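Local coordinates for tartronate semialdehyde reductase (Salmonella typhimurium, PDB 1VPD), which probably catalyses the NAD(P)H-dependent reduction of tartronate semialdehyde to D-glycerate, the last step from galactarate to D-glycerate, at residues A[50-55]-A[59-64]; A[78-83]-A[107-112]; A[119-124]-A[153-158]; A[180-185]-A[280-285]; A[191-196]-A[204-209]. One frame throughout, in Å; residues are numbered along the deposited sequence.

Interaction 1 of 5, residues A[50-55]-A[59-64]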
# COMPACT_ATOMS: atom_id res chain seq x y z
N GLU A 50 -22.54 6.52 0.90
CA GLU A 50 -23.33 5.90 1.95
C GLU A 50 -22.48 4.98 2.80
O GLU A 50 -21.29 4.80 2.53
CB GLU A 50 -24.48 5.11 1.32
CG GLU A 50 -25.42 6.01 0.53
CD GLU A 50 -26.64 5.27 0.10
OE1 GLU A 50 -26.48 4.32 -0.70
OE2 GLU A 50 -27.75 5.64 0.58
N THR A 51 -23.08 4.43 3.86
CA THR A 51 -22.40 3.50 4.76
C THR A 51 -23.34 2.39 5.23
O THR A 51 -24.55 2.46 5.00
CB THR A 51 -21.77 4.26 5.94
OG1 THR A 51 -20.97 3.38 6.73
CG2 THR A 51 -22.84 4.83 6.92
N ALA A 52 -22.78 1.33 5.80
CA ALA A 52 -23.55 0.27 6.44
C ALA A 52 -22.77 -0.24 7.63
O ALA A 52 -21.56 0.00 7.72
CB ALA A 52 -23.85 -0.86 5.47
N SER A 53 -23.43 -0.96 8.53
CA SER A 53 -22.88 -1.27 9.85
C SER A 53 -21.93 -2.48 9.86
O SER A 53 -21.23 -2.70 10.85
CB SER A 53 -24.00 -1.49 10.88
OG SER A 53 -24.70 -0.27 11.17
N THR A 54 -21.95 -3.28 8.79
CA THR A 54 -21.07 -4.45 8.71
C THR A 54 -20.62 -4.67 7.30
O THR A 54 -21.23 -4.18 6.35
CB THR A 54 -21.76 -5.76 9.15
OG1 THR A 54 -22.88 -6.01 8.30
CG2 THR A 54 -22.34 -5.67 10.58
N ALA A 55 -19.53 -5.42 7.16
CA ALA A 55 -19.06 -5.86 5.85
C ALA A 55 -20.11 -6.73 5.16
O ALA A 55 -20.27 -6.66 3.95
CB ALA A 55 -17.76 -6.61 6.01
N ALA A 59 -21.77 -6.14 1.48
CA ALA A 59 -21.79 -7.17 0.46
C ALA A 59 -23.21 -7.47 -0.03
O ALA A 59 -23.41 -7.81 -1.19
CB ALA A 59 -21.14 -8.42 0.98
N GLU A 60 -24.19 -7.34 0.85
CA GLU A 60 -25.60 -7.52 0.47
C GLU A 60 -26.07 -6.48 -0.55
O GLU A 60 -26.97 -6.74 -1.36
CB GLU A 60 -26.49 -7.50 1.71
CG GLU A 60 -26.37 -8.78 2.52
CD GLU A 60 -27.00 -8.75 3.90
OE1 GLU A 60 -27.20 -7.66 4.48
OE2 GLU A 60 -27.26 -9.85 4.42
N GLN A 61 -25.47 -5.30 -0.51
CA GLN A 61 -25.86 -4.16 -1.33
C GLN A 61 -24.99 -3.89 -2.56
O GLN A 61 -25.39 -3.13 -3.43
CB GLN A 61 -25.86 -2.90 -0.47
CG GLN A 61 -26.80 -2.93 0.71
CD GLN A 61 -26.57 -1.74 1.62
OE1 GLN A 61 -26.35 -0.63 1.14
NE2 GLN A 61 -26.63 -1.97 2.91
N CYS A 62 -23.79 -4.47 -2.61
CA CYS A 62 -22.80 -4.10 -3.64
C CYS A 62 -22.35 -5.32 -4.41
O CYS A 62 -22.05 -6.34 -3.81
CB CYS A 62 -21.57 -3.44 -2.98
SG CYS A 62 -21.94 -1.94 -2.04
N ASP A 63 -22.27 -5.22 -5.73
CA ASP A 63 -21.83 -6.34 -6.57
C ASP A 63 -20.31 -6.44 -6.62
O ASP A 63 -19.78 -7.44 -7.09
CB ASP A 63 -22.29 -6.16 -8.02
CG ASP A 63 -23.79 -6.27 -8.20
OD1 ASP A 63 -24.45 -7.07 -7.49
OD2 ASP A 63 -24.38 -5.60 -9.07
N VAL A 64 -19.66 -5.36 -6.22
CA VAL A 64 -18.19 -5.31 -6.15
C VAL A 64 -17.80 -4.55 -4.89
O VAL A 64 -18.43 -3.54 -4.53
CB VAL A 64 -17.55 -4.69 -7.42
CG1 VAL A 64 -17.99 -3.25 -7.62
CG2 VAL A 64 -16.00 -4.79 -7.38
O HOH W 1 -26.33 1.24 3.35
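Ala55 and Ala59 are joined by an i to i+4 bond within helix 55-61. Ala59 N donates to Ala55 O at 2.9 Å, with an N-H...O angle of 157°. It is the ordinary helical bond, four residues apart. The CA atoms of Ala55 and Ala59 are 6.2 Å apart, whereas Ala52 CA and Gln61 CA are 9.2 Å apart. The backbones diverge from the Ala55-Ala59 pair toward Ala52 and Gln61, where a long side chain spans the distance. Thr54 is the N-cap: its OG1 turns back to Ala57 N and ends the loop there.

Across the gap, Gln61 does the reaching. Its CG lies beside the backbone N (chi1 -60°) and the chain then runs extended, bringing the amide up to the loop. There Gln61 NE2 rests 3.9 Å from Ala52 CB. The amide oxygen is tied by a water, which gives one hydrogen to Gln61 OE1 at 2.9 Å and another to Thr51 O at 2.7 Å. This bridge links the helix end to the strand end.

The contact belongs to a Rossmann-type domain. Edge strand 50-51 pairs with strand 30-34, and helix 55-61 leads from it to strand 64-67, beyond strands 30-34 and 7-11. Ala52 and Gln61 both touch Val32, and Ala55 packs on Ile11 of strand 7-11.

Interaction 2 of 5, residues A[78-83]-A[107-112]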
# COMPACT_ATOMS: atom_id res chain seq x y z
N VAL A 78 -12.39 -9.27 7.70
CA VAL A 78 -13.39 -8.55 6.94
C VAL A 78 -14.06 -9.43 5.86
O VAL A 78 -15.28 -9.36 5.65
CB VAL A 78 -12.79 -7.26 6.31
CG1 VAL A 78 -13.67 -6.71 5.20
CG2 VAL A 78 -12.56 -6.20 7.39
N ALA A 79 -13.26 -10.25 5.20
CA ALA A 79 -13.76 -11.04 4.08
C ALA A 79 -14.47 -12.31 4.53
O ALA A 79 -15.48 -12.69 3.93
CB ALA A 79 -12.61 -11.39 3.11
N LEU A 80 -13.95 -12.96 5.57
CA LEU A 80 -14.36 -14.31 5.94
C LEU A 80 -14.96 -14.46 7.33
O LEU A 80 -15.55 -15.49 7.64
CB LEU A 80 -13.16 -15.27 5.84
CG LEU A 80 -12.38 -15.26 4.53
CD1 LEU A 80 -11.28 -16.29 4.60
CD2 LEU A 80 -13.30 -15.54 3.36
N GLY A 81 -14.83 -13.43 8.14
CA GLY A 81 -15.13 -13.53 9.56
C GLY A 81 -16.60 -13.29 9.83
O GLY A 81 -17.41 -13.17 8.92
N GLU A 82 -16.93 -13.23 11.12
CA GLU A 82 -18.30 -12.96 11.54
C GLU A 82 -18.73 -11.60 11.00
O GLU A 82 -17.99 -10.61 11.10
CB GLU A 82 -18.37 -12.97 13.08
CG GLU A 82 -19.66 -12.43 13.70
CD GLU A 82 -19.55 -12.16 15.19
OE1 GLU A 82 -18.54 -12.56 15.82
OE2 GLU A 82 -20.48 -11.54 15.75
N ASN A 83 -19.92 -11.56 10.43
CA ASN A 83 -20.41 -10.37 9.75
C ASN A 83 -19.50 -9.89 8.63
O ASN A 83 -19.47 -8.72 8.31
CB ASN A 83 -20.68 -9.25 10.76
CG ASN A 83 -21.87 -9.57 11.64
OD1 ASN A 83 -22.87 -10.08 11.15
ND2 ASN A 83 -21.75 -9.30 12.94
N ARG A 107 -4.27 -16.07 -2.03
CA ARG A 107 -4.73 -17.34 -2.62
C ARG A 107 -5.67 -18.10 -1.68
O ARG A 107 -6.71 -18.63 -2.13
CB ARG A 107 -3.53 -18.24 -2.98
CG ARG A 107 -2.69 -17.74 -4.15
CD ARG A 107 -1.64 -18.75 -4.68
NE ARG A 107 -0.70 -19.18 -3.64
CZ ARG A 107 0.54 -18.72 -3.44
NH1 ARG A 107 1.07 -17.78 -4.22
NH2 ARG A 107 1.26 -19.22 -2.43
N GLU A 108 -5.37 -18.09 -0.39
CA GLU A 108 -6.22 -18.72 0.62
C GLU A 108 -7.60 -18.07 0.71
O GLU A 108 -8.63 -18.76 0.76
CB GLU A 108 -5.57 -18.64 2.00
CG GLU A 108 -4.41 -19.60 2.17
CD GLU A 108 -3.68 -19.43 3.50
OE1 GLU A 108 -3.65 -18.31 4.09
OE2 GLU A 108 -3.11 -20.43 3.93
N ILE A 109 -7.61 -16.75 0.75
CA ILE A 109 -8.85 -15.99 0.85
C ILE A 109 -9.65 -16.19 -0.45
O ILE A 109 -10.87 -16.38 -0.42
CB ILE A 109 -8.56 -14.49 1.09
CG1 ILE A 109 -7.89 -14.30 2.46
CG2 ILE A 109 -9.85 -13.69 1.01
CD1 ILE A 109 -7.18 -12.99 2.61
N SER A 110 -8.96 -16.15 -1.59
CA SER A 110 -9.63 -16.40 -2.88
C SER A 110 -10.31 -17.77 -2.91
O SER A 110 -11.45 -17.91 -3.39
CB SER A 110 -8.62 -16.28 -4.01
OG SER A 110 -9.23 -16.55 -5.27
N ASP A 111 -9.62 -18.79 -2.42
CA ASP A 111 -10.18 -20.16 -2.43
C ASP A 111 -11.40 -20.24 -1.53
O ASP A 111 -12.40 -20.89 -1.89
CB ASP A 111 -9.15 -21.19 -1.98
CG ASP A 111 -8.11 -21.48 -3.03
OD1 ASP A 111 -8.29 -21.12 -4.21
OD2 ASP A 111 -7.05 -22.06 -2.74
N ALA A 112 -11.35 -19.58 -0.38
CA ALA A 112 -12.48 -19.58 0.55
C ALA A 112 -13.68 -18.87 -0.08
O ALA A 112 -14.82 -19.36 0.05
CB ALA A 112 -12.11 -18.93 1.85
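Leu80 and Ala79 meet Ile109 and Ala112 through methyl and methylene groups alone, and no ring, amide or other flat side chain takes part, so there are no faces or edges to assign. The contact joins two neighbouring helices of the Rossmann-type domain, 72-80 and 103-114. Helix 72-80 follows strand 64-67, and helix 103-114 follows strand 94-97 and leads to strand 119-126. The helices are nearest at Ala79 CA and Ile109 CA, 7.7 Å apart.

The closest backbone approach thus falls at the small residue Ala79. Its CB points toward the other helix and lies 4.2 Å from Ile109 CG2. Ile109 divides its two branches. With CG1 beside its own backbone N (chi1 -66°), CG2 is left to face Ala79. CG1 is the nearest part to Leu80, but only loosely, at 4.5 Å from Leu80 CD1. Ile109 also packs on Met120 of strand 119-126 and on Val75, so it sits between helix 72-80 and the sheet.

Toward the surface, Glu108 OE1 makes a salt bridge with Lys76 NZ of helix 72-80, adding a polar tie beside the apolar one. Leu80 is the last residue of its helix, since Gly81 leaves the helical backbone. The Leu80 side chain reaches out from this end to helix 103-114. Its fork sits evenly against one methyl: Leu80 CD1 and Leu80 CD2 are each 3.9 Å from Ala112 CB.

Interaction 3 of 5, residues A[119-124]-A[153-158]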
# COMPACT_ATOMS: atom_id res chain seq x y z
N GLU A 119 -15.86 -14.02 -6.50
CA GLU A 119 -14.64 -13.85 -7.28
C GLU A 119 -13.71 -12.89 -6.56
O GLU A 119 -14.16 -12.13 -5.70
CB GLU A 119 -14.95 -13.24 -8.64
CG GLU A 119 -16.07 -13.92 -9.41
CD GLU A 119 -15.63 -15.09 -10.23
OE1 GLU A 119 -14.46 -15.54 -10.12
OE2 GLU A 119 -16.49 -15.57 -11.00
N MSE A 120 -12.44 -12.88 -6.94
CA MSE A 120 -11.45 -12.03 -6.25
C MSE A 120 -10.31 -11.62 -7.16
O MSE A 120 -9.80 -12.43 -7.95
CB MSE A 120 -10.89 -12.74 -5.01
CG MSE A 120 -9.92 -11.88 -4.22
SE MSE A 120 -9.34 -12.82 -2.64
CE MSE A 120 -7.95 -11.67 -2.03
N LEU A 121 -9.93 -10.35 -7.07
CA LEU A 121 -8.68 -9.85 -7.62
C LEU A 121 -7.81 -9.37 -6.45
O LEU A 121 -8.32 -8.77 -5.50
CB LEU A 121 -8.89 -8.65 -8.55
CG LEU A 121 -9.80 -8.82 -9.78
CD1 LEU A 121 -10.00 -7.48 -10.45
CD2 LEU A 121 -9.17 -9.82 -10.70
N ASP A 122 -6.50 -9.60 -6.55
CA ASP A 122 -5.54 -8.94 -5.67
C ASP A 122 -4.90 -7.79 -6.44
O ASP A 122 -4.15 -8.02 -7.39
CB ASP A 122 -4.51 -9.90 -5.04
CG ASP A 122 -3.59 -10.60 -6.04
OD1 ASP A 122 -4.08 -11.19 -7.04
OD2 ASP A 122 -2.35 -10.68 -5.86
N ALA A 123 -5.24 -6.57 -6.04
CA ALA A 123 -4.87 -5.35 -6.76
C ALA A 123 -4.21 -4.30 -5.85
O ALA A 123 -4.72 -3.19 -5.71
CB ALA A 123 -6.09 -4.76 -7.44
N PRO A 124 -3.07 -4.65 -5.24
CA PRO A 124 -2.33 -3.69 -4.44
C PRO A 124 -1.78 -2.55 -5.29
O PRO A 124 -1.77 -2.59 -6.53
CB PRO A 124 -1.19 -4.53 -3.82
CG PRO A 124 -1.02 -5.67 -4.75
CD PRO A 124 -2.41 -5.96 -5.28
N ASP A 153 -11.99 -0.07 -15.52
CA ASP A 153 -12.35 1.33 -15.40
C ASP A 153 -12.51 1.76 -13.96
O ASP A 153 -12.13 2.86 -13.60
CB ASP A 153 -13.65 1.65 -16.16
CG ASP A 153 -13.48 1.59 -17.67
OD1 ASP A 153 -12.36 1.66 -18.21
OD2 ASP A 153 -14.48 1.47 -18.43
N LEU A 154 -13.09 0.90 -13.13
CA LEU A 154 -13.29 1.22 -11.73
C LEU A 154 -11.92 1.42 -11.06
O LEU A 154 -11.71 2.39 -10.34
CB LEU A 154 -14.03 0.07 -11.03
CG LEU A 154 -14.14 0.17 -9.50
CD1 LEU A 154 -14.90 1.41 -9.07
CD2 LEU A 154 -14.77 -1.07 -8.91
N MSE A 155 -11.02 0.47 -11.29
CA MSE A 155 -9.67 0.58 -10.69
C MSE A 155 -8.92 1.80 -11.25
O MSE A 155 -8.22 2.52 -10.51
CB MSE A 155 -8.88 -0.71 -10.92
CG MSE A 155 -9.40 -1.89 -10.12
SE MSE A 155 -8.36 -3.52 -10.30
CE MSE A 155 -8.87 -4.05 -12.14
N LYS A 156 -9.07 2.04 -12.55
CA LYS A 156 -8.38 3.14 -13.22
C LYS A 156 -8.82 4.51 -12.72
O LYS A 156 -8.07 5.47 -12.80
CB LYS A 156 -8.52 3.03 -14.75
CG LYS A 156 -7.74 4.06 -15.54
CD LYS A 156 -6.23 3.81 -15.47
CE LYS A 156 -5.46 4.81 -16.34
NZ LYS A 156 -5.64 6.22 -15.86
N ALA A 157 -10.04 4.61 -12.19
CA ALA A 157 -10.51 5.86 -11.61
C ALA A 157 -9.69 6.36 -10.41
O ALA A 157 -9.77 7.54 -10.05
CB ALA A 157 -11.99 5.75 -11.22
N MSE A 158 -8.88 5.47 -9.82
CA MSE A 158 -8.01 5.81 -8.69
C MSE A 158 -6.53 5.93 -9.08
O MSE A 158 -5.68 6.23 -8.22
CB MSE A 158 -8.13 4.74 -7.60
CG MSE A 158 -9.49 4.72 -6.91
SE MSE A 158 -9.78 3.13 -5.85
CE MSE A 158 -9.84 1.85 -7.28
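Met155, a selenomethionine in this crystal, reaches from its helix to Leu121 and Ala123 on a strand. The setting is the Rossmann-type domain, where helix 145-156 lies against one face of the sheet and strand 119-126 runs through that sheet. The CA atoms of Ala123 and Met155 are 8.6 Å apart, so a long side chain has to bridge most of the space.

Its shape explains the contact. Met155 CG stands beside the backbone N (chi1 -70°), the chain is extended at chi2, and it bends at chi3 (-72°). The bend parts the selenium from its terminal methyl: the selenium meets one strand residue and the methyl the other. Leu121 also has its CG beside the backbone N, and an extended chi2 sends CD1 outward to this methyl. The Leu121 and Met155 side chains cross obliquely.

Both strand residues point toward the helix, two positions apart. Met120, between Glu119 and Leu121, turns to the other side of the sheet and packs on helix 103-114. Asp122 likewise faces away, and its carboxylate is held by Gly169 N and Asn172 N near the start of helix 170-198. Val141 of strand 137-142 touches both Leu121 and Ala123, within the same buried region. The Ala123 side chain is about 9 Å from that of Lys175, the predicted active-site residue.

The methyl contact is Met155 CE to Leu121 CD1 at 4.0 Å, and Met155 SE is 3.9 Å from Ala123 CB.

Interaction 4 of 5, residues A[180-185]-A[280-285]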
# COMPACT_ATOMS: atom_id res chain seq x y z
N VAL A 180 10.39 -4.07 -2.11
CA VAL A 180 11.84 -4.23 -2.10
C VAL A 180 12.47 -2.98 -2.69
O VAL A 180 13.37 -2.38 -2.07
CB VAL A 180 12.27 -5.51 -2.88
CG1 VAL A 180 13.78 -5.49 -3.20
CG2 VAL A 180 11.88 -6.76 -2.11
N ILE A 181 12.01 -2.57 -3.86
CA ILE A 181 12.59 -1.40 -4.50
C ILE A 181 12.39 -0.13 -3.66
O ILE A 181 13.30 0.66 -3.48
CB ILE A 181 12.06 -1.21 -5.93
CG1 ILE A 181 12.71 -2.25 -6.85
CG2 ILE A 181 12.37 0.20 -6.44
CD1 ILE A 181 11.94 -2.46 -8.16
N VAL A 182 11.19 0.07 -3.14
CA VAL A 182 10.93 1.29 -2.39
C VAL A 182 11.83 1.36 -1.15
O VAL A 182 12.44 2.40 -0.88
CB VAL A 182 9.45 1.43 -2.03
CG1 VAL A 182 9.23 2.63 -1.12
CG2 VAL A 182 8.60 1.59 -3.31
N ALA A 183 11.91 0.27 -0.39
CA ALA A 183 12.75 0.25 0.81
C ALA A 183 14.19 0.55 0.46
O ALA A 183 14.82 1.36 1.12
CB ALA A 183 12.65 -1.05 1.55
N LEU A 184 14.71 -0.13 -0.57
CA LEU A 184 16.12 0.03 -0.93
C LEU A 184 16.41 1.42 -1.52
O LEU A 184 17.45 1.97 -1.25
CB LEU A 184 16.55 -1.08 -1.89
CG LEU A 184 16.53 -2.47 -1.23
CD1 LEU A 184 16.84 -3.56 -2.24
CD2 LEU A 184 17.54 -2.54 -0.08
N ASN A 185 15.49 1.98 -2.30
CA ASN A 185 15.68 3.31 -2.87
C ASN A 185 15.72 4.35 -1.75
O ASN A 185 16.50 5.29 -1.83
CB ASN A 185 14.59 3.68 -3.87
CG ASN A 185 14.74 2.98 -5.23
OD1 ASN A 185 15.57 2.06 -5.41
ND2 ASN A 185 13.93 3.43 -6.23
N ASP A 280 6.57 6.18 12.37
CA ASP A 280 7.04 7.22 11.46
C ASP A 280 6.95 6.77 10.01
O ASP A 280 6.99 5.58 9.72
CB ASP A 280 8.50 7.57 11.74
CG ASP A 280 8.69 8.39 12.99
OD1 ASP A 280 7.71 8.97 13.53
OD2 ASP A 280 9.83 8.54 13.47
N ASP A 281 6.81 7.73 9.10
CA ASP A 281 6.93 7.47 7.67
C ASP A 281 8.24 6.76 7.38
O ASP A 281 9.22 6.97 8.07
CB ASP A 281 6.91 8.78 6.89
CG ASP A 281 6.94 8.56 5.39
OD1 ASP A 281 5.93 8.07 4.83
OD2 ASP A 281 7.94 8.86 4.70
N HIS A 282 8.25 5.94 6.33
CA HIS A 282 9.47 5.20 6.01
C HIS A 282 10.69 6.03 5.54
O HIS A 282 11.80 5.50 5.53
CB HIS A 282 9.23 3.99 5.09
CG HIS A 282 8.50 4.23 3.80
ND1 HIS A 282 7.92 5.42 3.41
CD2 HIS A 282 8.23 3.34 2.82
CE1 HIS A 282 7.34 5.25 2.22
NE2 HIS A 282 7.53 4.00 1.84
N SER A 283 10.48 7.31 5.28
CA SER A 283 11.59 8.27 5.15
C SER A 283 12.46 8.28 6.41
O SER A 283 13.63 8.67 6.35
CB SER A 283 11.05 9.68 4.83
OG SER A 283 10.13 10.13 5.82
N ALA A 284 11.92 7.84 7.55
CA ALA A 284 12.70 7.74 8.79
C ALA A 284 13.81 6.69 8.74
O ALA A 284 14.64 6.60 9.64
CB ALA A 284 11.78 7.50 9.99
N LEU A 285 13.89 5.91 7.66
CA LEU A 285 15.10 5.13 7.44
C LEU A 285 16.31 6.03 7.45
O LEU A 285 17.40 5.62 7.84
CB LEU A 285 15.03 4.41 6.10
CG LEU A 285 14.58 2.98 6.05
CD1 LEU A 285 14.31 2.60 4.61
CD2 LEU A 285 15.62 2.06 6.68
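Val182, on the long helix 170-198, touches the imidazole of His282 through CG1. The methyl approaches the ring obliquely, and the two side chains cross at about a right angle. Val182 CG1 lies opposite its own backbone N (chi1 174°), which swings it out to the ring, while CG2 is turned back beside the N. The next residue, Ala183, gives its backbone rather than its methyl: Ala183 O is 3.7 Å from Leu285 CD1. Here the backbones come nearest, Ala183 CA lying 7.9 Å from His282 CA.

The partner is a short 3-10 turn, 282-284, that precedes helix 285-293. An Asx turn opens it. Asp281 OD2 accepts from Ser283 N at 3.0 Å, from above the carboxylate plane. The same oxygen accepts from Ser283 OG at 2.8 Å through its anti lone pair. Lys223 NZ makes a salt bridge to Asp281 OD2, and Phe236 N binds OD1. This buried carboxylate is thus well satisfied.

His282 also meets Phe236 edge-to-face. Its side chain is about 4 Å from a bound L(+)-tartaric acid, probably from the crystallisation liquor but possibly marking the pocket. The Val182 side chain is about 6 Å from that of Lys175, the predicted active-site residue. The histidine thus has an apolar contact from Val182 and sits on a turn held by the bonds of Asp281, which probably helps to place it near the pocket.

Interaction 5 of 5, residues A[191-196]-A[204-209]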
# COMPACT_ATOMS: atom_id res chain seq x y z
N GLU A 191 21.75 6.67 2.72
CA GLU A 191 23.15 6.32 2.78
C GLU A 191 23.97 7.39 2.05
O GLU A 191 24.96 7.89 2.57
CB GLU A 191 23.35 4.93 2.16
CG GLU A 191 24.75 4.38 2.29
CD GLU A 191 24.86 2.87 2.14
OE1 GLU A 191 24.12 2.10 2.81
OE2 GLU A 191 25.73 2.45 1.36
N ALA A 192 23.53 7.75 0.85
CA ALA A 192 24.23 8.71 0.01
C ALA A 192 24.20 10.15 0.56
O ALA A 192 25.22 10.84 0.57
CB ALA A 192 23.68 8.68 -1.39
N LEU A 193 23.03 10.60 0.99
CA LEU A 193 22.90 11.96 1.54
C LEU A 193 23.66 12.10 2.86
O LEU A 193 24.29 13.12 3.10
CB LEU A 193 21.42 12.37 1.71
CG LEU A 193 20.63 12.55 0.42
CD1 LEU A 193 19.21 13.00 0.76
CD2 LEU A 193 21.27 13.55 -0.53
N THR A 194 23.65 11.06 3.69
CA THR A 194 24.40 11.09 4.94
C THR A 194 25.91 11.11 4.67
O THR A 194 26.64 11.85 5.31
CB THR A 194 24.03 9.87 5.81
OG1 THR A 194 22.64 9.92 6.15
CG2 THR A 194 24.76 9.89 7.14
N LEU A 195 26.37 10.33 3.68
CA LEU A 195 27.77 10.39 3.26
C LEU A 195 28.18 11.82 2.86
O LEU A 195 29.18 12.33 3.36
CB LEU A 195 28.03 9.41 2.11
CG LEU A 195 29.41 9.53 1.44
CD1 LEU A 195 30.52 9.22 2.44
CD2 LEU A 195 29.51 8.61 0.22
N ALA A 196 27.40 12.45 1.98
CA ALA A 196 27.77 13.76 1.46
C ALA A 196 27.76 14.81 2.58
O ALA A 196 28.67 15.62 2.67
CB ALA A 196 26.84 14.17 0.38
N ASP A 204 20.94 19.50 0.51
CA ASP A 204 19.97 20.11 -0.39
C ASP A 204 20.62 20.42 -1.74
O ASP A 204 20.00 20.22 -2.78
CB ASP A 204 19.41 21.39 0.26
CG ASP A 204 18.07 21.80 -0.29
OD1 ASP A 204 17.60 21.28 -1.34
OD2 ASP A 204 17.41 22.71 0.28
N LEU A 205 21.87 20.88 -1.75
CA LEU A 205 22.59 21.08 -3.00
C LEU A 205 22.85 19.73 -3.70
O LEU A 205 22.73 19.64 -4.92
CB LEU A 205 23.89 21.83 -2.75
CG LEU A 205 23.75 23.23 -2.15
CD1 LEU A 205 25.14 23.85 -1.96
CD2 LEU A 205 22.88 24.11 -3.03
N VAL A 206 23.14 18.69 -2.93
CA VAL A 206 23.31 17.34 -3.50
C VAL A 206 22.00 16.91 -4.19
O VAL A 206 22.00 16.51 -5.35
CB VAL A 206 23.71 16.30 -2.44
CG1 VAL A 206 23.63 14.85 -3.02
CG2 VAL A 206 25.11 16.60 -1.88
N TYR A 207 20.89 17.04 -3.47
CA TYR A 207 19.57 16.71 -4.01
C TYR A 207 19.30 17.48 -5.29
O TYR A 207 18.97 16.89 -6.32
CB TYR A 207 18.47 16.96 -2.98
CG TYR A 207 17.08 16.91 -3.56
CD1 TYR A 207 16.60 15.77 -4.20
CD2 TYR A 207 16.24 18.02 -3.49
CE1 TYR A 207 15.33 15.73 -4.74
CE2 TYR A 207 14.97 17.98 -4.03
CZ TYR A 207 14.52 16.85 -4.65
OH TYR A 207 13.24 16.83 -5.19
N GLN A 208 19.49 18.79 -5.26
CA GLN A 208 19.26 19.59 -6.47
C GLN A 208 20.15 19.16 -7.63
O GLN A 208 19.71 19.14 -8.79
CB GLN A 208 19.54 21.08 -6.18
CG GLN A 208 18.59 21.73 -5.17
CD GLN A 208 19.04 23.11 -4.75
OE1 GLN A 208 19.51 23.90 -5.58
NE2 GLN A 208 18.92 23.42 -3.47
N ALA A 209 21.40 18.84 -7.31
CA ALA A 209 22.40 18.50 -8.31
C ALA A 209 22.16 17.14 -8.97
O ALA A 209 22.45 16.99 -10.15
CB ALA A 209 23.79 18.55 -7.71
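This is an apolar helix-to-helix contact near the far end of the C-terminal helical domain. It joins helix 170-198 to helix 203-210, which follows it after a short loop. The helices are nearest where Leu193 CA and Val206 CA lie 7.4 Å apart.

Val206 carries the contact. It points toward the other helix and splits its two methyls between two residues one turn apart. Val206 CG1 meets Leu193 CD2 at 3.7 Å, and Val206 CG2 meets Ala196 CB at 3.7 Å. The first torsion sets this division: CG1 lies opposite the backbone N (chi1 170°), with CG2 beside it. Leu193 starts out across the contact rather than straight at it. Its CD2 then closes on the valine, and the two side chains slide past each other in opposite directions.

Leu193 also touches Val297 of the chain end, and Val206 touches Val201 of the connecting loop. Tyr207, the next residue, turns to helix 218-228 and hydrogen-bonds Asp221 through its OH.

The link between the two segments rests on methyl packing alone. A small alanine and a leucine branch meet the two methyls of one valine, and burial of these methyls probably stabilises the contact.

How the interactions relate
Interactions 1, 2 and 3 come first along the chain and lie in the Rossmann-type domain. Their centres are about 16 to 18 Å apart, and each touches the other two. Ala55 packs against residues of 78-83, Val64 against Leu154, and Met120 against helix 103-114. Interactions 1 and 3 both reach the one mixed sheet. Interactions 4 and 5 belong to the helical domain and share helix 170-198. Their centres are about 16 Å apart without touching, and interaction 5 is nested inside the loop closed by interaction 4. Interactions 3 and 4 have nearest atoms about 11 Å apart. They approach the predicted active-site Lys175 from the two domains, as expected for a site between them.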